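Local coordinates for protein KauB (Pseudomonas aeruginosa PAO1, PDB 6B4R) that probably oxidises a broad range of aldehydes, aminoaldehydes among them, to the corresponding carboxylic acids using NAD(P)+ as electron acceptor, at residues A122-S127 and P170-C175; P273-A278 and A431-S436; S306-E311 and P405-I410; Y427-A432 and A465-F470. All coordinates share one frame; numbering follows the deposited sequence.

Contact 1: A122-S127 and P170-C175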
# COMPACT_ATOMS: atom_id res chain seq x y z
N ALA A 122 2.14 -2.90 -30.41
CA ALA A 122 2.81 -1.94 -29.54
C ALA A 122 2.27 -1.99 -28.11
O ALA A 122 3.04 -1.96 -27.15
CB ALA A 122 2.68 -0.53 -30.11
N SER A 123 0.95 -2.08 -27.97
CA SER A 123 0.33 -2.16 -26.65
C SER A 123 0.59 -3.51 -25.99
O SER A 123 0.80 -3.57 -24.78
CB SER A 123 -1.18 -1.93 -26.74
OG SER A 123 -1.47 -0.66 -27.30
N ALA A 124 0.57 -4.57 -26.78
CA ALA A 124 0.79 -5.92 -26.26
C ALA A 124 2.21 -6.07 -25.73
O ALA A 124 2.43 -6.65 -24.67
CB ALA A 124 0.51 -6.96 -27.33
N ALA A 125 3.18 -5.52 -26.47
CA ALA A 125 4.56 -5.52 -26.02
C ALA A 125 4.73 -4.70 -24.74
O ALA A 125 5.41 -5.12 -23.81
CB ALA A 125 5.47 -4.99 -27.12
N ASN A 126 4.09 -3.53 -24.71
CA ASN A 126 4.16 -2.67 -23.53
C ASN A 126 3.48 -3.30 -22.31
O ASN A 126 3.91 -3.09 -21.18
CB ASN A 126 3.56 -1.30 -23.83
CG ASN A 126 3.56 -0.39 -22.61
OD1 ASN A 126 4.60 0.09 -22.18
ND2 ASN A 126 2.37 -0.15 -22.06
N SER A 127 2.43 -4.07 -22.55
CA SER A 127 1.71 -4.76 -21.48
C SER A 127 2.58 -5.82 -20.82
O SER A 127 2.56 -5.99 -19.60
CB SER A 127 0.42 -5.39 -22.01
OG SER A 127 -0.25 -6.09 -20.99
N PRO A 170 -6.77 -10.47 -30.32
CA PRO A 170 -6.11 -11.76 -30.04
C PRO A 170 -4.76 -11.63 -29.34
O PRO A 170 -4.55 -12.30 -28.32
CB PRO A 170 -5.91 -12.36 -31.44
CG PRO A 170 -6.94 -11.69 -32.29
CD PRO A 170 -7.05 -10.29 -31.75
N LEU A 171 -3.87 -10.80 -29.86
CA LEU A 171 -2.54 -10.65 -29.27
C LEU A 171 -2.57 -9.82 -27.98
O LEU A 171 -1.96 -10.20 -26.98
CB LEU A 171 -1.56 -10.05 -30.27
CG LEU A 171 -0.11 -9.88 -29.80
CD1 LEU A 171 0.48 -11.21 -29.37
CD2 LEU A 171 0.74 -9.25 -30.89
N LEU A 172 -3.28 -8.70 -28.01
CA LEU A 172 -3.35 -7.79 -26.87
C LEU A 172 -3.99 -8.44 -25.64
O LEU A 172 -3.47 -8.33 -24.53
CB LEU A 172 -4.09 -6.51 -27.23
CG LEU A 172 -4.16 -5.46 -26.12
CD1 LEU A 172 -2.76 -5.05 -25.68
CD2 LEU A 172 -4.97 -4.25 -26.54
N MET A 173 -5.13 -9.10 -25.84
CA MET A 173 -5.82 -9.79 -24.75
C MET A 173 -4.95 -10.92 -24.21
O MET A 173 -4.97 -11.20 -23.01
CB MET A 173 -7.17 -10.34 -25.21
CG MET A 173 -8.21 -9.29 -25.56
SD MET A 173 -8.58 -8.15 -24.21
CE MET A 173 -7.69 -6.69 -24.74
N SER A 174 -4.20 -11.56 -25.09
CA SER A 174 -3.30 -12.63 -24.69
C SER A 174 -2.25 -12.10 -23.72
O SER A 174 -1.97 -12.73 -22.70
CB SER A 174 -2.63 -13.26 -25.91
OG SER A 174 -3.58 -13.83 -26.78
N CYS A 175 -1.69 -10.94 -24.04
CA CYS A 175 -0.63 -10.36 -23.22
C CYS A 175 -1.15 -9.72 -21.93
O CYS A 175 -0.42 -9.61 -20.95
CB CYS A 175 0.19 -9.36 -24.04
SG CYS A 175 1.15 -10.12 -25.38
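Ala124 presses its methyl group against Leu171, Leu172 and Cys175 where two nearly parallel helices, 113-133 and 170-183, lie side by side in the aldehyde dehydrogenase fold. Their axes approach to 8.4 Å at an angle of 11°, a close spacing consistent with the small residues Ser123, Ala124 and Ser127 on the first helix. The tight part is the pocket around Ala124 CB, which sits 3.9 Å from Leu171 CG and 3.8 Å from Cys175 SG. Leu172 closes one flank: with CG anti to the backbone N (chi1 -177°), its CD1 branch reaches across and rests against both Ala124 N and Ser123 CB. Side chains meet sparsely toward the C-terminal end, Ser127 CB and Cys175 CB being 4.5 Å apart, although Ser127 OG comes to 3.5 Å from Cys175 O. Ser123 forms the partly exposed margin; its hydroxyl turns back to the carbonyl of Ile119 within its own helix. Met173, the next residue after Leu172, starts out away from helix 113-133 and lines the pocket of the bound ether, which the Leu172 side chain approaches to about 4 Å. On the tight side, Leu172 CD1 comes within 3.5 Å of Ala124 N.

Contact 2: P273-A278 and A431-S436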
# COMPACT_ATOMS: atom_id res chain seq x y z
N PRO A 273 -22.48 3.05 -22.06
CA PRO A 273 -23.14 4.32 -22.36
C PRO A 273 -22.15 5.48 -22.50
O PRO A 273 -21.30 5.68 -21.63
CB PRO A 273 -24.04 4.54 -21.14
CG PRO A 273 -23.29 3.90 -20.02
CD PRO A 273 -22.55 2.72 -20.63
N ASN A 274 -22.26 6.22 -23.59
CA ASN A 274 -21.45 7.41 -23.80
C ASN A 274 -22.31 8.66 -23.56
O ASN A 274 -23.10 9.05 -24.42
CB ASN A 274 -20.87 7.41 -25.21
CG ASN A 274 -19.79 8.45 -25.41
OD1 ASN A 274 -19.41 9.16 -24.48
ND2 ASN A 274 -19.28 8.55 -26.63
N ILE A 275 -22.15 9.27 -22.39
CA ILE A 275 -23.03 10.35 -21.95
C ILE A 275 -22.48 11.75 -22.24
O ILE A 275 -21.45 12.15 -21.69
CB ILE A 275 -23.33 10.24 -20.44
CG1 ILE A 275 -23.85 8.85 -20.09
CG2 ILE A 275 -24.32 11.32 -20.00
CD1 ILE A 275 -23.99 8.60 -18.60
N VAL A 276 -23.18 12.49 -23.09
CA VAL A 276 -22.75 13.83 -23.48
C VAL A 276 -23.70 14.90 -22.96
O VAL A 276 -24.85 14.99 -23.40
CB VAL A 276 -22.64 13.96 -25.01
CG1 VAL A 276 -22.16 15.36 -25.38
CG2 VAL A 276 -21.71 12.90 -25.57
N PHE A 277 -23.21 15.73 -22.04
CA PHE A 277 -24.00 16.82 -21.49
C PHE A 277 -23.90 18.08 -22.34
O PHE A 277 -22.98 18.22 -23.15
CB PHE A 277 -23.58 17.12 -20.05
CG PHE A 277 -24.05 16.10 -19.05
CD1 PHE A 277 -25.32 16.19 -18.49
CD2 PHE A 277 -23.24 15.04 -18.67
CE1 PHE A 277 -25.76 15.25 -17.57
CE2 PHE A 277 -23.67 14.10 -17.75
CZ PHE A 277 -24.93 14.21 -17.20
N ALA A 278 -24.84 18.99 -22.15
CA ALA A 278 -24.87 20.24 -22.89
C ALA A 278 -23.61 21.07 -22.64
O ALA A 278 -23.12 21.76 -23.54
CB ALA A 278 -26.11 21.05 -22.53
N ALA A 431 -18.13 3.27 -19.22
CA ALA A 431 -19.05 4.39 -19.39
C ALA A 431 -18.24 5.67 -19.61
O ALA A 431 -17.07 5.74 -19.25
CB ALA A 431 -19.95 4.53 -18.17
N ALA A 432 -18.87 6.67 -20.22
CA ALA A 432 -18.20 7.95 -20.43
C ALA A 432 -19.11 9.13 -20.11
O ALA A 432 -20.32 9.06 -20.30
CB ALA A 432 -17.67 8.06 -21.84
N VAL A 433 -18.51 10.21 -19.62
CA VAL A 433 -19.25 11.43 -19.31
C VAL A 433 -18.52 12.65 -19.87
O VAL A 433 -17.32 12.82 -19.66
CB VAL A 433 -19.44 11.61 -17.79
CG1 VAL A 433 -20.05 12.97 -17.49
CG2 VAL A 433 -20.32 10.51 -17.24
N TRP A 434 -19.25 13.48 -20.60
CA TRP A 434 -18.68 14.71 -21.16
C TRP A 434 -19.34 15.93 -20.53
O TRP A 434 -20.51 16.21 -20.77
CB TRP A 434 -18.83 14.72 -22.68
CG TRP A 434 -18.09 13.60 -23.35
CD1 TRP A 434 -18.47 12.29 -23.41
CD2 TRP A 434 -16.85 13.69 -24.05
NE1 TRP A 434 -17.54 11.56 -24.10
CE2 TRP A 434 -16.53 12.40 -24.50
CE3 TRP A 434 -15.97 14.74 -24.33
CZ2 TRP A 434 -15.37 12.12 -25.23
CZ3 TRP A 434 -14.82 14.47 -25.05
CH2 TRP A 434 -14.53 13.17 -25.49
N THR A 435 -18.57 16.65 -19.72
CA THR A 435 -19.05 17.85 -19.05
C THR A 435 -17.87 18.66 -18.55
O THR A 435 -16.79 18.12 -18.32
CB THR A 435 -19.99 17.51 -17.86
OG1 THR A 435 -20.41 18.71 -17.21
CG2 THR A 435 -19.27 16.63 -16.86
N SER A 436 -18.07 19.97 -18.39
CA SER A 436 -17.02 20.85 -17.91
C SER A 436 -17.24 21.19 -16.44
O SER A 436 -16.38 21.82 -15.81
CB SER A 436 -16.97 22.13 -18.74
OG SER A 436 -18.18 22.87 -18.61
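Asn274 and Trp434 interlock across two parallel neighbouring strands, 273-276 and 430-434, of the sheet in the catalytic domain of this aldehyde dehydrogenase. The axes of the two short segments approach to 4.6 Å, at 7°, and run in register, Asn274 beside Ala432, Ile275 beside Val433 and Val276 beside Trp434. Relief on the face holding Asn274, Val276, Ala432 and Trp434 is uneven. Ala432 is a dip between larger neighbours, and the amide of Asn274 leans over it, OD1 lying 3.3 Å from Ala432 CB. Having CG anti to the backbone N (chi1 -168°) carries that amide across toward the other strand, where OD1 meets the edge of the indole and accepts a weak, bent hydrogen bond from Trp434 NE1 at 3.1 Å. The amide and indole planes are 48° apart. Val276 sets CG2 obliquely against the indole, 3.9 Å from Trp434 CD1.

On the opposite face Ile275 and Val433 stand side by side, and beyond them the Phe277 ring slants back so that its CE2 edge meets Val433 CG1 at 3.8 Å. At the N-terminal end Pro273 CG bulges against Ala431 CB, 3.9 Å away. Helix 415-423 lies against Ile275 and Phe277, while helix 438-447 covers Val433.

Four backbone bonds stitch the pair: Ala432 N to Pro273 O, Ile275 N to Ala432 O, Trp434 N to Ile275 O and Phe277 N to Trp434 O. The chemistry thus divides by layer: a main-chain ladder fixes the register, hydrocarbon fills one face, and on the other a single, weak polar side-chain link offers the buried indole N-H an acceptor.

Contact 3: S306-E311 and P405-I410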
# COMPACT_ATOMS: atom_id res chain seq x y z
N SER A 306 -21.61 1.86 -27.58
CA SER A 306 -22.76 1.40 -28.35
C SER A 306 -24.04 2.17 -28.02
O SER A 306 -24.97 2.21 -28.83
CB SER A 306 -22.97 -0.10 -28.14
OG SER A 306 -22.82 -0.44 -26.77
N ARG A 307 -24.09 2.77 -26.83
CA ARG A 307 -25.21 3.62 -26.45
C ARG A 307 -24.76 5.06 -26.30
O ARG A 307 -23.97 5.39 -25.41
CB ARG A 307 -25.85 3.14 -25.15
CG ARG A 307 -26.67 1.86 -25.27
CD ARG A 307 -27.39 1.54 -23.98
NE ARG A 307 -26.46 1.32 -22.87
CZ ARG A 307 -26.76 1.51 -21.59
NH1 ARG A 307 -27.96 1.93 -21.23
NH2 ARG A 307 -25.84 1.28 -20.66
N LEU A 308 -25.25 5.93 -27.18
CA LEU A 308 -24.93 7.35 -27.10
C LEU A 308 -26.04 8.12 -26.39
O LEU A 308 -27.09 8.38 -26.96
CB LEU A 308 -24.69 7.93 -28.50
CG LEU A 308 -24.30 9.41 -28.56
CD1 LEU A 308 -23.08 9.68 -27.68
CD2 LEU A 308 -24.03 9.83 -29.99
N LEU A 309 -25.79 8.46 -25.13
CA LEU A 309 -26.76 9.22 -24.34
C LEU A 309 -26.52 10.71 -24.50
O LEU A 309 -25.48 11.23 -24.08
CB LEU A 309 -26.68 8.82 -22.86
CG LEU A 309 -27.53 7.64 -22.37
CD1 LEU A 309 -27.23 6.37 -23.15
CD2 LEU A 309 -27.32 7.42 -20.89
N VAL A 310 -27.47 11.40 -25.11
CA VAL A 310 -27.33 12.83 -25.38
C VAL A 310 -28.40 13.66 -24.68
O VAL A 310 -29.59 13.32 -24.72
CB VAL A 310 -27.39 13.13 -26.89
CG1 VAL A 310 -27.06 14.59 -27.17
CG2 VAL A 310 -26.45 12.22 -27.66
N GLU A 311 -27.99 14.74 -24.03
CA GLU A 311 -28.93 15.65 -23.39
C GLU A 311 -29.81 16.29 -24.45
O GLU A 311 -29.32 16.74 -25.48
CB GLU A 311 -28.20 16.71 -22.57
CG GLU A 311 -29.12 17.55 -21.70
CD GLU A 311 -28.36 18.38 -20.68
OE1 GLU A 311 -27.12 18.40 -20.73
OE2 GLU A 311 -29.02 19.01 -19.82
N PRO A 405 -20.37 -2.29 -35.74
CA PRO A 405 -20.36 -0.82 -35.76
C PRO A 405 -21.77 -0.23 -35.84
O PRO A 405 -22.10 0.47 -36.80
CB PRO A 405 -19.60 -0.50 -37.05
CG PRO A 405 -19.93 -1.64 -37.95
CD PRO A 405 -20.05 -2.86 -37.06
N VAL A 406 -22.59 -0.51 -34.83
CA VAL A 406 -23.96 -0.01 -34.80
C VAL A 406 -24.21 0.82 -33.55
O VAL A 406 -24.15 0.31 -32.44
CB VAL A 406 -24.99 -1.16 -34.84
CG1 VAL A 406 -26.40 -0.60 -34.96
CG2 VAL A 406 -24.68 -2.10 -35.99
N LEU A 407 -24.52 2.10 -33.75
CA LEU A 407 -24.69 3.03 -32.63
C LEU A 407 -26.15 3.33 -32.34
O LEU A 407 -26.96 3.53 -33.25
CB LEU A 407 -23.93 4.33 -32.92
CG LEU A 407 -24.09 5.48 -31.92
CD1 LEU A 407 -23.59 5.07 -30.55
CD2 LEU A 407 -23.37 6.72 -32.41
N SER A 408 -26.50 3.36 -31.05
CA SER A 408 -27.85 3.70 -30.61
C SER A 408 -27.86 5.07 -29.94
O SER A 408 -27.19 5.28 -28.93
CB SER A 408 -28.39 2.64 -29.65
OG SER A 408 -28.50 1.38 -30.28
N VAL A 409 -28.63 6.00 -30.49
CA VAL A 409 -28.72 7.34 -29.93
C VAL A 409 -29.94 7.47 -29.02
O VAL A 409 -31.08 7.31 -29.46
CB VAL A 409 -28.77 8.42 -31.02
CG1 VAL A 409 -28.82 9.81 -30.40
CG2 VAL A 409 -27.56 8.29 -31.95
N ILE A 410 -29.68 7.75 -27.75
CA ILE A 410 -30.73 7.83 -26.74
C ILE A 410 -30.72 9.19 -26.06
O ILE A 410 -29.67 9.68 -25.65
CB ILE A 410 -30.58 6.71 -25.69
CG1 ILE A 410 -30.47 5.34 -26.38
CG2 ILE A 410 -31.74 6.74 -24.71
CD1 ILE A 410 -30.09 4.21 -25.45
O HOH W 1 -25.81 0.04 -30.12
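Arg307 and Ile410 lean against each other on one face of a parallel strand pair, 307-311 with 406-410, in the sheet of the catalytic domain. The strands cross at -23°, and Ser408, Ile410 and Leu309 share this face with the arginine. From CB, which rises out of the sheet without closely approaching 405-410, the chain extends to CG and CD; both methylenes brush Ile410 CD1, CD at 4.1 Å. A bend at chi3 (-62°) then turns the tip away from the second strand. NE is bonded to Lys271 O, NH1 to Ile421 O and Asn393 OD1, and NH2 to Ala422 O, so every nitrogen of the buried guanidinium has a partner.

On the reverse face, Leu407 sends CD1 over to Leu308, 3.7 Å from its CB, and the two leucines continue in contact through their CD2 methyls. Val409 and Val310 extend this hydrocarbon layer more loosely.

Between the faces, the main chains alternate donor and acceptor: Ser408 N to Ser306 O at 2.9 Å, Leu308 N to Ser408 O at 2.7 Å, Ile410 N to Leu308 O, and Val310 N to Ile410 O. At the N-terminal end a water adds to this ladder, hydrogen-bonded to Ser306 O (2.7 Å), which also accepts Ser408 N, to Val406 O and to Ser408 OG; that hydroxyl has a further, weak bond to Ile397 O.

The arginine is therefore used in two halves, its methylenes as hydrocarbon filler and its tip as a donor to carbonyl oxygens. The oxygen ends of these carbonyl dipoles probably help to stabilise the buried positive charge.

Contact 4: Y427-A432 and A465-F470. With TOE (2-[2-(2-methoxy-ethoxy)-ethoxy]-ethoxyl), chain H.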
# COMPACT_ATOMS: atom_id res chain seq x y z
N TYR A 427 -25.15 -5.19 -17.89
CA TYR A 427 -23.71 -5.02 -18.00
C TYR A 427 -23.20 -3.86 -17.14
O TYR A 427 -23.96 -3.21 -16.42
CB TYR A 427 -23.31 -4.80 -19.46
CG TYR A 427 -23.69 -5.93 -20.40
CD1 TYR A 427 -23.09 -7.17 -20.30
CD2 TYR A 427 -24.65 -5.73 -21.39
CE1 TYR A 427 -23.43 -8.20 -21.15
CE2 TYR A 427 -24.99 -6.76 -22.26
CZ TYR A 427 -24.37 -7.99 -22.13
OH TYR A 427 -24.70 -9.02 -22.99
N GLY A 428 -21.90 -3.60 -17.23
CA GLY A 428 -21.26 -2.54 -16.47
C GLY A 428 -19.75 -2.56 -16.64
O GLY A 428 -19.00 -2.55 -15.67
N LEU A 429 -19.32 -2.59 -17.89
CA LEU A 429 -17.90 -2.68 -18.21
C LEU A 429 -17.25 -1.29 -18.34
O LEU A 429 -16.17 -1.05 -17.81
CB LEU A 429 -17.71 -3.49 -19.50
CG LEU A 429 -16.27 -3.79 -19.93
CD1 LEU A 429 -15.49 -4.42 -18.80
CD2 LEU A 429 -16.29 -4.71 -21.13
N ALA A 430 -17.93 -0.39 -19.05
CA ALA A 430 -17.40 0.96 -19.23
C ALA A 430 -18.51 2.00 -19.36
O ALA A 430 -19.67 1.66 -19.59
CB ALA A 430 -16.49 1.01 -20.45
N ALA A 431 -18.13 3.27 -19.22
CA ALA A 431 -19.05 4.39 -19.39
C ALA A 431 -18.24 5.67 -19.61
O ALA A 431 -17.07 5.74 -19.25
CB ALA A 431 -19.95 4.53 -18.17
N ALA A 432 -18.87 6.67 -20.22
CA ALA A 432 -18.20 7.95 -20.43
C ALA A 432 -19.11 9.13 -20.11
O ALA A 432 -20.32 9.06 -20.30
CB ALA A 432 -17.67 8.06 -21.84
N ALA A 465 -4.22 1.49 -15.26
CA ALA A 465 -5.66 1.48 -15.00
C ALA A 465 -6.24 0.07 -15.02
O ALA A 465 -6.19 -0.61 -16.05
CB ALA A 465 -6.39 2.36 -16.01
N PRO A 466 -6.79 -0.37 -13.88
CA PRO A 466 -7.47 -1.67 -13.82
C PRO A 466 -8.65 -1.71 -14.79
O PRO A 466 -9.34 -0.70 -14.97
CB PRO A 466 -7.95 -1.75 -12.36
CG PRO A 466 -7.95 -0.34 -11.87
CD PRO A 466 -6.82 0.33 -12.59
N PHE A 467 -8.87 -2.86 -15.41
CA PHE A 467 -9.89 -3.00 -16.44
C PHE A 467 -10.74 -4.24 -16.20
O PHE A 467 -10.21 -5.35 -16.12
CB PHE A 467 -9.23 -3.07 -17.82
CG PHE A 467 -10.19 -3.06 -18.96
CD1 PHE A 467 -10.55 -1.88 -19.58
CD2 PHE A 467 -10.73 -4.25 -19.44
CE1 PHE A 467 -11.44 -1.88 -20.64
CE2 PHE A 467 -11.62 -4.25 -20.49
CZ PHE A 467 -11.97 -3.07 -21.09
N GLY A 468 -12.04 -4.04 -16.07
CA GLY A 468 -12.97 -5.13 -15.80
C GLY A 468 -14.38 -4.62 -15.60
O GLY A 468 -14.61 -3.41 -15.61
N GLY A 469 -15.33 -5.53 -15.42
CA GLY A 469 -16.73 -5.13 -15.37
C GLY A 469 -17.43 -5.23 -14.03
O GLY A 469 -16.99 -5.95 -13.13
N PHE A 470 -18.53 -4.49 -13.90
CA PHE A 470 -19.47 -4.68 -12.81
C PHE A 470 -20.49 -5.70 -13.28
O PHE A 470 -20.65 -5.90 -14.49
CB PHE A 470 -20.21 -3.37 -12.49
CG PHE A 470 -19.44 -2.42 -11.62
CD1 PHE A 470 -18.10 -2.15 -11.86
CD2 PHE A 470 -20.07 -1.77 -10.57
CE1 PHE A 470 -17.40 -1.27 -11.05
CE2 PHE A 470 -19.38 -0.89 -9.76
CZ PHE A 470 -18.04 -0.63 -10.00
O2' TOE H . -12.24 -6.27 -25.75
CA' TOE H . -11.74 -5.80 -24.49
CB' TOE H . -11.97 -4.29 -24.39
OC' TOE H . -10.76 -3.59 -24.70
CD' TOE H . -10.93 -2.19 -24.52
CE' TOE H . -9.59 -1.55 -24.16
OF' TOE H . -8.76 -1.48 -25.32
CG' TOE H . -7.50 -0.89 -25.02
CH' TOE H . -6.77 -0.54 -26.31
OI' TOE H . -7.57 0.37 -27.06
CK' TOE H . -6.84 0.96 -28.14
O HOH W 2 -13.48 -1.62 -17.85
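Gly428 and Phe470 supply the direct polar link between the turn leading into strand 430-434 and the loop 465-470. Phe470 N donates to Gly428 O at 2.7 Å with an almost straight N-H (179°), although the donor stands well above the carbonyl plane, 48° out of it. Gly469 CA adds a C-H...O contact to the same oxygen at 3.4 Å. The backbones are very close here, with Leu429 CA and Gly469 CA 3.9 Å apart, an approach probably helped by Gly428, whose CA carries no side chain on the side facing Phe470.

A second polar link is indirect: one water donates to Leu429 O (2.8 Å) and Gly468 O (3.1 Å), and it also rests over one face of the Phe467 ring, toward its rim.

Apolar contact is made chiefly by Leu429. Its CG lies anti to the backbone N (chi1 -175°), which brings CD1 onto the peptide between Gly468 and Gly469, 3.4 Å from Gly468 C, and within 4.2 Å of Phe467 CE2.

Ligand contact belongs to Phe467, whose CZ lies 3.5 Å from CB' of the bound ether; this ring is part of the ligand pocket.

Ala465, Pro466 and Phe470 also pack on a neighbouring chain. In the fold, strand 452-455 flanks the first segment, pairing with Leu429 and Ala431 and touching Phe467 through Ser452. Phe467 also meets Trp176 of helix 170-183 edge-to-face, and strand 273-276 borders Ala431 and Ala432.

Contacts 2, 3 and 4 all reach one sheet. Strand 273-276 of contact 2 lies beside strand 307-311 of contact 3, and the two contacts join through Asn274 N and Arg307 O at 2.6 Å, probably a hydrogen bond; their centres are 11 Å apart. Contact 4 continues from contact 2 along strand 430-434, sharing Ala431 and Ala432. Contact 1 stands apart from this sheet, yet its nearest atoms are about 6 Å from contact 4, and the bound ether touches both: Met173 from contact 1 and Phe467 from contact 4 line its pocket. The Phe467 side chain is about 3 Å from that of Glu267, the predicted active-site residue, whereas contacts 2 and 3 lie away from the pocket.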